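Local coordinates for malonyl CoA reductase (malonate semialdehyde-forming) (Sulfolobus tokodaii, PDB 2EP5), which probably reduces malonyl-CoA to malonate semialdehyde with NADPH, as a member of the aspartate-semialdehyde dehydrogenase family, at residues 16-21 / 44-49; 157-162 / 322-327. All blocks are in the same frame, centred on the assembly; numbering follows the deposited sequence.

Contact 1: 16-21 / 44-49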
loop_
_atom_site.group_PDB
_atom_site.type_symbol
_atom_site.label_atom_id
_atom_site.label_comp_id
_atom_site.label_asym_id
_atom_site.label_seq_id
_atom_site.Cartn_x
_atom_site.Cartn_y
_atom_site.Cartn_z
ATOM N N VAL A 16 15.631 7.245 -14.296
ATOM C CA VAL A 16 16.313 8.532 -14.421
ATOM C C VAL A 16 16.465 8.889 -15.895
ATOM O O VAL A 16 16.329 10.050 -16.285
ATOM C CB VAL A 16 17.700 8.508 -13.745
ATOM C CG1 VAL A 16 18.504 9.741 -14.152
ATOM C CG2 VAL A 16 17.527 8.461 -12.227
ATOM N N GLY A 17 16.722 7.875 -16.712
ATOM C CA GLY A 17 16.863 8.098 -18.139
ATOM C C GLY A 17 15.590 8.635 -18.766
ATOM O O GLY A 17 15.629 9.592 -19.540
ATOM N N GLN A 18 14.452 8.028 -18.436
ATOM C CA GLN A 18 13.184 8.473 -19.001
ATOM C C GLN A 18 12.859 9.886 -18.541
ATOM O O GLN A 18 12.331 10.680 -19.311
ATOM C CB GLN A 18 12.060 7.494 -18.634
ATOM C CG GLN A 18 12.319 6.074 -19.155
ATOM C CD GLN A 18 11.137 5.140 -18.957
ATOM O OE1 GLN A 18 11.289 3.913 -18.957
ATOM N NE2 GLN A 18 9.950 5.715 -18.800
ATOM N N LYS A 19 13.181 10.209 -17.291
ATOM C CA LYS A 19 12.947 11.562 -16.782
ATOM C C LYS A 19 13.734 12.560 -17.637
ATOM O O LYS A 19 13.210 13.586 -18.062
ATOM C CB LYS A 19 13.421 11.691 -15.331
ATOM C CG LYS A 19 12.332 11.529 -14.295
ATOM C CD LYS A 19 11.363 12.706 -14.294
ATOM C CE LYS A 19 10.127 12.365 -13.474
ATOM N NZ LYS A 19 9.139 13.476 -13.437
ATOM N N MET A 20 15.004 12.251 -17.875
ATOM C CA MET A 20 15.856 13.129 -18.661
ATOM C C MET A 20 15.351 13.259 -20.094
ATOM O O MET A 20 15.315 14.355 -20.649
ATOM C CB MET A 20 17.298 12.611 -18.638
ATOM C CG MET A 20 17.919 12.665 -17.256
ATOM S SD MET A 20 19.579 12.003 -17.175
ATOM C CE MET A 20 20.534 13.407 -17.731
ATOM N N VAL A 21 14.966 12.139 -20.692
ATOM C CA VAL A 21 14.448 12.163 -22.049
ATOM C C VAL A 21 13.254 13.110 -22.097
ATOM O O VAL A 21 13.133 13.915 -23.020
ATOM C CB VAL A 21 14.007 10.758 -22.510
ATOM C CG1 VAL A 21 13.138 10.857 -23.762
ATOM C CG2 VAL A 21 15.230 9.911 -22.818
ATOM N N LYS A 44 17.467 -0.439 -32.715
ATOM C CA LYS A 44 16.022 -0.283 -32.630
ATOM C C LYS A 44 15.700 1.153 -32.238
ATOM O O LYS A 44 16.547 1.858 -31.687
ATOM C CB LYS A 44 15.438 -1.227 -31.573
ATOM C CG LYS A 44 15.748 -2.706 -31.763
ATOM C CD LYS A 44 15.107 -3.289 -33.013
ATOM C CE LYS A 44 15.168 -4.818 -32.984
ATOM N NZ LYS A 44 14.591 -5.466 -34.195
ATOM N N LYS A 45 14.477 1.588 -32.530
ATOM C CA LYS A 45 14.050 2.939 -32.176
ATOM C C LYS A 45 13.798 2.979 -30.676
ATOM O O LYS A 45 13.455 1.965 -30.071
ATOM C CB LYS A 45 12.763 3.321 -32.922
ATOM C CG LYS A 45 12.963 3.632 -34.396
ATOM C CD LYS A 45 11.644 3.955 -35.073
ATOM C CE LYS A 45 11.860 4.478 -36.487
ATOM N NZ LYS A 45 10.560 4.802 -37.159
ATOM N N TYR A 46 13.968 4.153 -30.082
ATOM C CA TYR A 46 13.762 4.313 -28.652
ATOM C C TYR A 46 12.407 3.764 -28.207
ATOM O O TYR A 46 12.313 3.084 -27.182
ATOM C CB TYR A 46 13.871 5.789 -28.266
ATOM C CG TYR A 46 13.773 6.033 -26.778
ATOM C CD1 TYR A 46 14.800 5.635 -25.914
ATOM C CD2 TYR A 46 12.642 6.635 -26.222
ATOM C CE1 TYR A 46 14.699 5.829 -24.534
ATOM C CE2 TYR A 46 12.532 6.833 -24.847
ATOM C CZ TYR A 46 13.563 6.426 -24.010
ATOM O OH TYR A 46 13.450 6.616 -22.655
ATOM N N LYS A 47 11.359 4.049 -28.976
ATOM C CA LYS A 47 10.021 3.587 -28.621
ATOM C C LYS A 47 9.890 2.072 -28.621
ATOM O O LYS A 47 9.035 1.519 -27.941
ATOM C CB LYS A 47 8.981 4.179 -29.570
ATOM C CG LYS A 47 9.036 3.613 -30.976
ATOM C CD LYS A 47 8.091 4.362 -31.896
ATOM C CE LYS A 47 8.093 3.764 -33.298
ATOM N NZ LYS A 47 7.304 4.602 -34.249
ATOM N N ASP A 48 10.748 1.396 -29.373
ATOM C CA ASP A 48 10.677 -0.056 -29.445
ATOM C C ASP A 48 11.556 -0.752 -28.425
ATOM O O ASP A 48 11.481 -1.969 -28.269
ATOM C CB ASP A 48 11.058 -0.542 -30.849
ATOM C CG ASP A 48 10.015 -0.181 -31.899
ATOM O OD1 ASP A 48 8.818 -0.438 -31.664
ATOM O OD2 ASP A 48 10.390 0.355 -32.962
ATOM N N ALA A 49 12.382 0.012 -27.722
ATOM C CA ALA A 49 13.280 -0.585 -26.742
ATOM C C ALA A 49 12.924 -0.242 -25.307
ATOM O O ALA A 49 13.220 -1.006 -24.391
ATOM C CB ALA A 49 14.720 -0.162 -27.035
#

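Contact 2: 157-162 / 322-327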
loop_
_atom_site.group_PDB
_atom_site.type_symbol
_atom_site.label_atom_id
_atom_site.label_comp_id
_atom_site.label_asym_id
_atom_site.label_seq_id
_atom_site.Cartn_x
_atom_site.Cartn_y
_atom_site.Cartn_z
ATOM N N SER A 157 22.278 18.091 0.824
ATOM C CA SER A 157 23.217 19.203 0.729
ATOM C C SER A 157 22.569 20.575 0.616
ATOM O O SER A 157 23.154 21.572 1.037
ATOM C CB SER A 157 24.171 18.995 -0.452
ATOM O OG SER A 157 23.495 19.044 -1.697
ATOM N N MET A 158 21.360 20.632 0.059
ATOM C CA MET A 158 20.668 21.905 -0.117
ATOM C C MET A 158 20.533 22.728 1.166
ATOM O O MET A 158 20.956 23.883 1.211
ATOM C CB MET A 158 19.284 21.679 -0.730
ATOM C CG MET A 158 19.315 20.991 -2.083
ATOM S SD MET A 158 20.202 21.956 -3.314
ATOM C CE MET A 158 18.900 23.031 -3.921
ATOM N N PRO A 159 19.939 22.152 2.225
ATOM C CA PRO A 159 19.802 22.934 3.455
ATOM C C PRO A 159 21.104 23.117 4.238
ATOM O O PRO A 159 21.267 24.103 4.953
ATOM C CB PRO A 159 18.753 22.154 4.238
ATOM C CG PRO A 159 19.034 20.756 3.855
ATOM C CD PRO A 159 19.286 20.838 2.362
ATOM N N ILE A 160 22.025 22.171 4.092
ATOM C CA ILE A 160 23.296 22.212 4.788
ATOM C C ILE A 160 24.241 23.326 4.320
ATOM O O ILE A 160 24.841 24.018 5.146
ATOM C CB ILE A 160 24.013 20.849 4.672
ATOM C CG1 ILE A 160 23.261 19.805 5.498
ATOM C CG2 ILE A 160 25.455 20.957 5.155
ATOM C CD1 ILE A 160 23.823 18.409 5.374
ATOM N N LYS A 161 24.375 23.498 3.007
ATOM C CA LYS A 161 25.261 24.521 2.451
ATOM C C LYS A 161 25.072 25.904 3.080
ATOM O O LYS A 161 26.010 26.473 3.643
ATOM C CB LYS A 161 25.075 24.615 0.931
ATOM C CG LYS A 161 25.885 25.719 0.265
ATOM C CD LYS A 161 27.377 25.447 0.341
ATOM C CE LYS A 161 28.164 26.568 -0.337
ATOM N NZ LYS A 161 29.612 26.250 -0.435
ATOM N N PRO A 162 23.860 26.471 2.985
ATOM C CA PRO A 162 23.657 27.794 3.582
ATOM C C PRO A 162 23.834 27.809 5.101
ATOM O O PRO A 162 23.809 28.872 5.723
ATOM C CB PRO A 162 22.238 28.158 3.144
ATOM C CG PRO A 162 21.571 26.817 2.980
ATOM C CD PRO A 162 22.637 25.999 2.310
ATOM N N LEU A 322 15.691 19.738 11.513
ATOM C CA LEU A 322 14.917 20.125 10.348
ATOM C C LEU A 322 14.634 18.913 9.475
ATOM O O LEU A 322 15.387 17.936 9.490
ATOM C CB LEU A 322 15.651 21.215 9.552
ATOM C CG LEU A 322 17.000 20.950 8.884
ATOM C CD1 LEU A 322 16.802 20.151 7.601
ATOM C CD2 LEU A 322 17.655 22.274 8.551
ATOM N N VAL A 323 13.517 18.976 8.748
ATOM C CA VAL A 323 13.088 17.912 7.843
ATOM C C VAL A 323 13.084 18.464 6.419
ATOM O O VAL A 323 12.496 19.514 6.140
ATOM C CB VAL A 323 11.657 17.403 8.189
ATOM C CG1 VAL A 323 11.223 16.345 7.185
ATOM C CG2 VAL A 323 11.632 16.816 9.612
ATOM N N VAL A 324 13.750 17.753 5.520
ATOM C CA VAL A 324 13.831 18.174 4.131
ATOM C C VAL A 324 13.304 17.073 3.216
ATOM O O VAL A 324 13.428 15.884 3.510
ATOM C CB VAL A 324 15.282 18.506 3.747
ATOM C CG1 VAL A 324 16.151 17.264 3.898
ATOM C CG2 VAL A 324 15.340 19.042 2.322
ATOM N N LEU A 325 12.713 17.482 2.102
ATOM C CA LEU A 325 12.157 16.543 1.146
ATOM C C LEU A 325 12.532 16.998 -0.254
ATOM O O LEU A 325 12.594 18.192 -0.528
ATOM C CB LEU A 325 10.637 16.498 1.301
ATOM C CG LEU A 325 9.756 15.458 0.573
ATOM C CD1 LEU A 325 9.024 16.108 -0.578
ATOM C CD2 LEU A 325 10.589 14.278 0.107
ATOM N N GLY A 326 12.800 16.036 -1.128
ATOM C CA GLY A 326 13.150 16.354 -2.497
ATOM C C GLY A 326 12.806 15.218 -3.447
ATOM O O GLY A 326 12.691 14.064 -3.034
ATOM N N ASP A 327 12.620 15.548 -4.721
ATOM C CA ASP A 327 12.311 14.547 -5.736
ATOM C C ASP A 327 13.658 13.902 -6.078
ATOM O O ASP A 327 14.533 14.551 -6.663
ATOM C CB ASP A 327 11.724 15.232 -6.970
ATOM C CG ASP A 327 11.238 14.247 -8.020
ATOM O OD1 ASP A 327 11.865 13.179 -8.191
ATOM O OD2 ASP A 327 10.230 14.557 -8.691
#

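Contact 1: 16-21 / 44-49
Tyr46 OH ends against helix 15-24, where Gln18 and Val21 meet it. Its polar partner lies just before that helix: the hydroxyl is hydrogen-bonded to Ser12 O. No hydrogen bond crosses between the segments; here the oxygen meets carbon only. Gln18 CG lies 3.7 Å from Tyr46 OH. Val21 CG2 comes equally near, at 3.7 Å from Tyr46 OH, and 4.0 Å from Tyr46 CZ. This methyl meets the ring end obliquely. Val21 and Tyr46 point at each other from opposite directions.

Tyr46 CG stands anti to the backbone N (chi1 -176°), which carries the ring from the 44-49 segment toward helix 15-24. The phenol bridges backbones that stand 10.3 Å apart, Val21 CA to Tyr46 CA.

Both segments belong to the NAD-binding domain, which has a Rossmann-type fold. The turn from strand 5-10 into helix 15-24 carries a GxxGxxG dinucleotide-binding motif, which includes Ser12 and ends at Gly17. Tyr46 thus pins a loop that in relatives binds the cofactor phosphates, and probably does so here. Val21 also packs on Leu9 of strand 5-10 and on Val62 of helix 60-63. Lys45 and Lys47 both form salt bridges to Asp64.

All three touching residues are buried. The hydroxyl is satisfied by Ser12 O, and this bond holds the phenol end against Gln18 CG and Val21 CG2.

Contact 2: 157-162 / 322-327
Pro159 rests on Leu322 and Val324, joining helix 151-160 to the mixed sheet of the dimerisation domain. This is helix-on-sheet packing in the alpha/beta catalytic and dimerisation domain of the semialdehyde dehydrogenase fold. Strand 319-326 is an inner strand, flanked by 244-251 and 308-316.

The close part of the contact is small and wholly apolar. The proline ring spans two strand residues with two of its carbons. Pro159 CB approaches Leu322 CD1 at 4.4 Å. On the ring's nitrogen side, Pro159 CD approaches Val324 CG2 at 4.3 Å. Both are loose van der Waals distances, so even the nearest part of the contact is not tight. The backbones remain well separated, with 7.7 Å between Pro159 CA and Val324 CA. Ile248 of strand 244-251 touches all three residues.

Away from this patch the segments diverge. Met158 starts toward the strand, but its end turns off to Ile124, Pro284 and Val308. Its side chain gets no nearer than 5.6 Å to the 322-327 segment. Lys161 and Pro162 mark the solvent side, where both are partly exposed and neither touches the strand. Val323 and Leu325 point to the other face of the sheet. There Val323 packs on Pro199 of the second subunit, so strand 319-326 has the helix on one face and a subunit contact on the other.

The helix itself is kinked at Pro159, whose N has no bond to the preceding turn. That nitrogen carries no hydrogen because the ring closes on it through CD, the same carbon that meets Val324 CG2.

Contact 1 lies in the NAD-binding domain and contact 2 in the dimerisation domain. They sit on opposite sides of the chain's centre, with their own centres about 30 Å apart. Their nearest atoms still come within about 5 Å, without touching. Contact 2 is near the predicted active site: the side chain of Val324 is about 8 Å from that of His244, the probable proton acceptor, whose backbone is hydrogen-bonded to that of Gly326. It is about 12 Å from the side chain of Cys151, the probable acyl-thioester residue, which begins helix 151-160. Contact 1 lies away from both residues and probably relates to the cofactor side, through the glycine-rich turn.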